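Local coordinates for protein putative oxidoreductase molybdopterin-binding subunit (Sulfolobus tokodaii, PDB 4ZOH) that binds a pterin cytosine dinucleotide and is probably the molybdenum-cofactor subunit of an oxidoreductase of the xanthine dehydrogenase and aldehyde oxidase family, at residues A[265-273]-A[354-365]. Residues are numbered along the deposited sequence; the frame is centred on the assembly and turned at random.
Sequences AVKKDGTIL and LGIDQYEIRLKN
Asn365 grips the end of the turn and the start of the next strand through its side-chain amide. Its ND2 donates to Gly270 O at 2.9 Å, almost straight (175°) and within the amide plane. Its OD1 accepts from Ile272 N at 3.0 Å, with the donor tilted from the carbonyl plane. ND2 also bonds to Ile361 O, so three bonds fix the rotation of the amide. The side chains of Ile272 and Asn365 cross at about a right angle. Lys364 starts with CG anti to the backbone N (chi1 -179°) and bends at chi3. This brings Lys364 NZ to Asp269 O at 2.8 Å, on a carbonyl lone pair. Asp269 OD2 adds a long salt bridge to Lys364 NZ at 3.9 Å. Asp269 OD1 accepts from Thr271 N, an Asx turn, and from Thr271 OG1. Ile361 CG1 packs 3.4 Å from Gly270 O. Leu354 CD1 lies against Lys267 O and meets Val266 CG2 tip to tip at 4.2 Å. The hairpin tip between strands 254-266 and 272-282, a type I turn with a G1 bulge at Gly270, docks against the last turn of helix 358-365 and the loop before it, in the molybdopterin cofactor-binding domain.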
loop_
_atom_site.group_PDB
_atom_site.type_symbol
_atom_site.label_atom_id
_atom_site.label_comp_id
_atom_site.label_asym_id
_atom_site.label_seq_id
_atom_site.Cartn_x
_atom_site.Cartn_y
_atom_site.Cartn_z
ATOM N N ALA A 265 -26.778 -18.500 51.850
ATOM C CA ALA A 265 -27.431 -19.402 52.736
ATOM C C ALA A 265 -26.810 -20.794 52.664
ATOM O O ALA A 265 -26.839 -21.507 51.629
ATOM C CB ALA A 265 -28.926 -19.466 52.419
ATOM N N VAL A 266 -26.297 -21.205 53.822
ATOM C CA VAL A 266 -25.645 -22.502 53.920
ATOM C C VAL A 266 -26.166 -23.398 55.037
ATOM O O VAL A 266 -26.607 -22.892 56.101
ATOM C CB VAL A 266 -24.119 -22.321 54.099
ATOM C CG1 VAL A 266 -23.547 -21.508 52.924
ATOM C CG2 VAL A 266 -23.762 -21.697 55.464
ATOM N N LYS A 267 -26.082 -24.711 54.792
ATOM C CA LYS A 267 -26.006 -25.686 55.903
ATOM C C LYS A 267 -24.597 -25.839 56.504
ATOM O O LYS A 267 -23.552 -25.681 55.813
ATOM C CB LYS A 267 -26.667 -26.993 55.516
ATOM C CG LYS A 267 -28.128 -26.936 55.966
ATOM C CD LYS A 267 -29.065 -27.846 55.168
ATOM C CE LYS A 267 -30.352 -28.116 55.955
ATOM N NZ LYS A 267 -30.982 -29.362 55.426
ATOM N N LYS A 268 -24.564 -26.085 57.813
ATOM C CA LYS A 268 -23.294 -26.249 58.564
ATOM C C LYS A 268 -22.343 -27.319 57.976
ATOM O O LYS A 268 -21.141 -27.234 58.174
ATOM C CB LYS A 268 -23.562 -26.583 60.040
ATOM C CG LYS A 268 -24.204 -25.472 60.833
ATOM C CD LYS A 268 -23.194 -24.765 61.695
ATOM C CE LYS A 268 -23.907 -24.327 62.953
ATOM N NZ LYS A 268 -23.490 -22.934 63.237
ATOM N N ASP A 269 -22.880 -28.297 57.247
ATOM C CA ASP A 269 -22.044 -29.250 56.575
ATOM C C ASP A 269 -21.424 -28.723 55.249
ATOM O O ASP A 269 -20.931 -29.518 54.448
ATOM C CB ASP A 269 -22.812 -30.562 56.370
ATOM C CG ASP A 269 -23.785 -30.516 55.206
ATOM O OD1 ASP A 269 -24.072 -29.400 54.709
ATOM O OD2 ASP A 269 -24.265 -31.621 54.773
ATOM N N GLY A 270 -21.445 -27.399 55.032
ATOM C CA GLY A 270 -21.008 -26.792 53.764
ATOM C C GLY A 270 -21.885 -26.939 52.527
ATOM O O GLY A 270 -21.429 -26.619 51.417
ATOM N N THR A 271 -23.124 -27.432 52.684
ATOM C CA THR A 271 -24.170 -27.290 51.637
ATOM C C THR A 271 -24.432 -25.780 51.407
ATOM O O THR A 271 -24.647 -25.024 52.390
ATOM C CB THR A 271 -25.479 -28.083 51.937
ATOM O OG1 THR A 271 -25.174 -29.486 52.147
ATOM C CG2 THR A 271 -26.486 -27.994 50.762
ATOM N N ILE A 272 -24.287 -25.351 50.140
ATOM C CA ILE A 272 -24.600 -23.952 49.738
ATOM C C ILE A 272 -26.009 -24.056 49.195
ATOM O O ILE A 272 -26.272 -24.804 48.243
ATOM C CB ILE A 272 -23.633 -23.357 48.662
ATOM C CG1 ILE A 272 -22.135 -23.444 49.050
ATOM C CG2 ILE A 272 -23.993 -21.932 48.299
ATOM C CD1 ILE A 272 -21.673 -22.599 50.190
ATOM N N LEU A 273 -26.938 -23.334 49.807
ATOM C CA LEU A 273 -28.351 -23.517 49.422
ATOM C C LEU A 273 -28.834 -22.462 48.403
ATOM O O LEU A 273 -29.488 -22.777 47.381
ATOM C CB LEU A 273 -29.241 -23.538 50.681
ATOM C CG LEU A 273 -28.969 -24.684 51.684
ATOM C CD1 LEU A 273 -29.377 -24.242 53.090
ATOM C CD2 LEU A 273 -29.692 -25.944 51.228
ATOM N N LEU A 354 -17.020 -22.156 57.895
ATOM C CA LEU A 354 -17.398 -23.406 58.468
ATOM C C LEU A 354 -16.252 -24.410 58.730
ATOM O O LEU A 354 -16.552 -25.581 58.965
ATOM C CB LEU A 354 -18.439 -24.068 57.564
ATOM C CG LEU A 354 -19.670 -23.242 57.110
ATOM C CD1 LEU A 354 -20.602 -24.206 56.437
ATOM C CD2 LEU A 354 -20.363 -22.510 58.262
ATOM N N GLY A 355 -14.977 -24.001 58.664
ATOM C CA GLY A 355 -13.813 -24.940 58.718
ATOM C C GLY A 355 -13.930 -26.146 57.791
ATOM O O GLY A 355 -13.547 -27.257 58.158
ATOM N N ILE A 356 -14.517 -25.972 56.606
ATOM C CA ILE A 356 -14.525 -27.059 55.623
ATOM C C ILE A 356 -13.307 -26.840 54.696
ATOM O O ILE A 356 -12.845 -25.693 54.456
ATOM C CB ILE A 356 -15.854 -27.180 54.812
ATOM C CG1 ILE A 356 -17.109 -27.169 55.727
ATOM C CG2 ILE A 356 -15.901 -28.429 53.911
ATOM C CD1 ILE A 356 -17.061 -28.098 56.928
ATOM N N ASP A 357 -12.796 -27.957 54.197
ATOM C CA ASP A 357 -11.766 -27.967 53.197
ATOM C C ASP A 357 -12.256 -27.374 51.868
ATOM O O ASP A 357 -13.337 -27.787 51.350
ATOM C CB ASP A 357 -11.342 -29.403 52.928
ATOM C CG ASP A 357 -10.186 -29.454 51.982
ATOM O OD1 ASP A 357 -9.111 -28.974 52.369
ATOM O OD2 ASP A 357 -10.384 -29.939 50.866
ATOM N N GLN A 358 -11.448 -26.472 51.311
ATOM C CA GLN A 358 -11.784 -25.778 50.047
ATOM C C GLN A 358 -12.013 -26.714 48.877
ATOM O O GLN A 358 -12.871 -26.423 48.016
ATOM C CB GLN A 358 -10.778 -24.691 49.725
ATOM C CG GLN A 358 -9.416 -25.148 49.222
ATOM C CD GLN A 358 -8.556 -23.964 48.926
ATOM O OE1 GLN A 358 -8.908 -23.104 48.113
ATOM N NE2 GLN A 358 -7.427 -23.881 49.596
ATOM N N TYR A 359 -11.337 -27.886 48.857
ATOM C CA TYR A 359 -11.640 -28.840 47.782
ATOM C C TYR A 359 -12.925 -29.657 48.084
ATOM O O TYR A 359 -13.786 -29.941 47.173
ATOM C CB TYR A 359 -10.445 -29.760 47.462
ATOM C CG TYR A 359 -10.382 -30.114 45.977
ATOM C CD1 TYR A 359 -9.501 -29.413 45.085
ATOM C CD2 TYR A 359 -11.213 -31.094 45.449
ATOM C CE1 TYR A 359 -9.499 -29.720 43.723
ATOM C CE2 TYR A 359 -11.202 -31.406 44.110
ATOM C CZ TYR A 359 -10.333 -30.711 43.261
ATOM O OH TYR A 359 -10.338 -31.038 41.918
ATOM N N GLU A 360 -13.069 -30.019 49.365
ATOM C CA GLU A 360 -14.204 -30.893 49.781
ATOM C C GLU A 360 -15.553 -30.169 49.536
ATOM O O GLU A 360 -16.509 -30.737 48.973
ATOM C CB GLU A 360 -14.051 -31.384 51.283
ATOM C CG GLU A 360 -12.997 -32.490 51.498
ATOM C CD GLU A 360 -13.301 -33.799 50.764
ATOM O OE1 GLU A 360 -14.476 -34.223 50.720
ATOM O OE2 GLU A 360 -12.363 -34.406 50.202
ATOM N N ILE A 361 -15.601 -28.895 49.903
ATOM C CA ILE A 361 -16.850 -28.113 49.702
ATOM C C ILE A 361 -17.310 -28.140 48.229
ATOM O O ILE A 361 -18.529 -28.310 47.951
ATOM C CB ILE A 361 -16.711 -26.703 50.274
ATOM C CG1 ILE A 361 -18.102 -26.192 50.671
ATOM C CG2 ILE A 361 -15.957 -25.825 49.295
ATOM C CD1 ILE A 361 -18.047 -24.980 51.579
ATOM N N ARG A 362 -16.338 -28.112 47.297
ATOM C CA ARG A 362 -16.663 -28.149 45.892
ATOM C C ARG A 362 -17.145 -29.537 45.448
ATOM O O ARG A 362 -18.088 -29.666 44.632
ATOM C CB ARG A 362 -15.455 -27.581 45.027
ATOM C CG ARG A 362 -15.103 -26.116 45.323
ATOM C CD ARG A 362 -13.873 -25.593 44.521
ATOM N NE ARG A 362 -13.907 -24.135 44.481
ATOM C CZ ARG A 362 -13.559 -23.330 45.483
ATOM N NH1 ARG A 362 -13.061 -23.813 46.631
ATOM N NH2 ARG A 362 -13.687 -22.013 45.339
ATOM N N LEU A 363 -16.483 -30.590 45.946
ATOM C CA LEU A 363 -16.939 -31.962 45.661
ATOM C C LEU A 363 -18.334 -32.173 46.272
ATOM O O LEU A 363 -19.121 -32.898 45.667
ATOM C CB LEU A 363 -15.971 -33.050 46.170
ATOM C CG LEU A 363 -14.633 -33.157 45.432
ATOM C CD1 LEU A 363 -13.702 -33.955 46.313
ATOM C CD2 LEU A 363 -14.814 -33.782 44.062
ATOM N N LYS A 364 -18.607 -31.514 47.416
ATOM C CA LYS A 364 -19.907 -31.615 48.085
ATOM C C LYS A 364 -21.051 -31.017 47.209
ATOM O O LYS A 364 -22.096 -31.698 46.962
ATOM C CB LYS A 364 -19.875 -31.016 49.501
ATOM C CG LYS A 364 -21.238 -31.150 50.203
ATOM C CD LYS A 364 -21.226 -30.981 51.704
ATOM C CE LYS A 364 -20.962 -32.335 52.369
ATOM N NZ LYS A 364 -20.590 -32.263 53.816
ATOM N N ASN A 365 -20.805 -29.802 46.671
ATOM C CA ASN A 365 -21.824 -29.010 45.973
ATOM C C ASN A 365 -21.927 -29.153 44.493
ATOM O O ASN A 365 -22.892 -28.703 43.905
ATOM C CB ASN A 365 -21.669 -27.570 46.352
ATOM C CG ASN A 365 -21.992 -27.328 47.814
ATOM O OD1 ASN A 365 -23.156 -27.348 48.201
ATOM N ND2 ASN A 365 -20.988 -27.053 48.613
#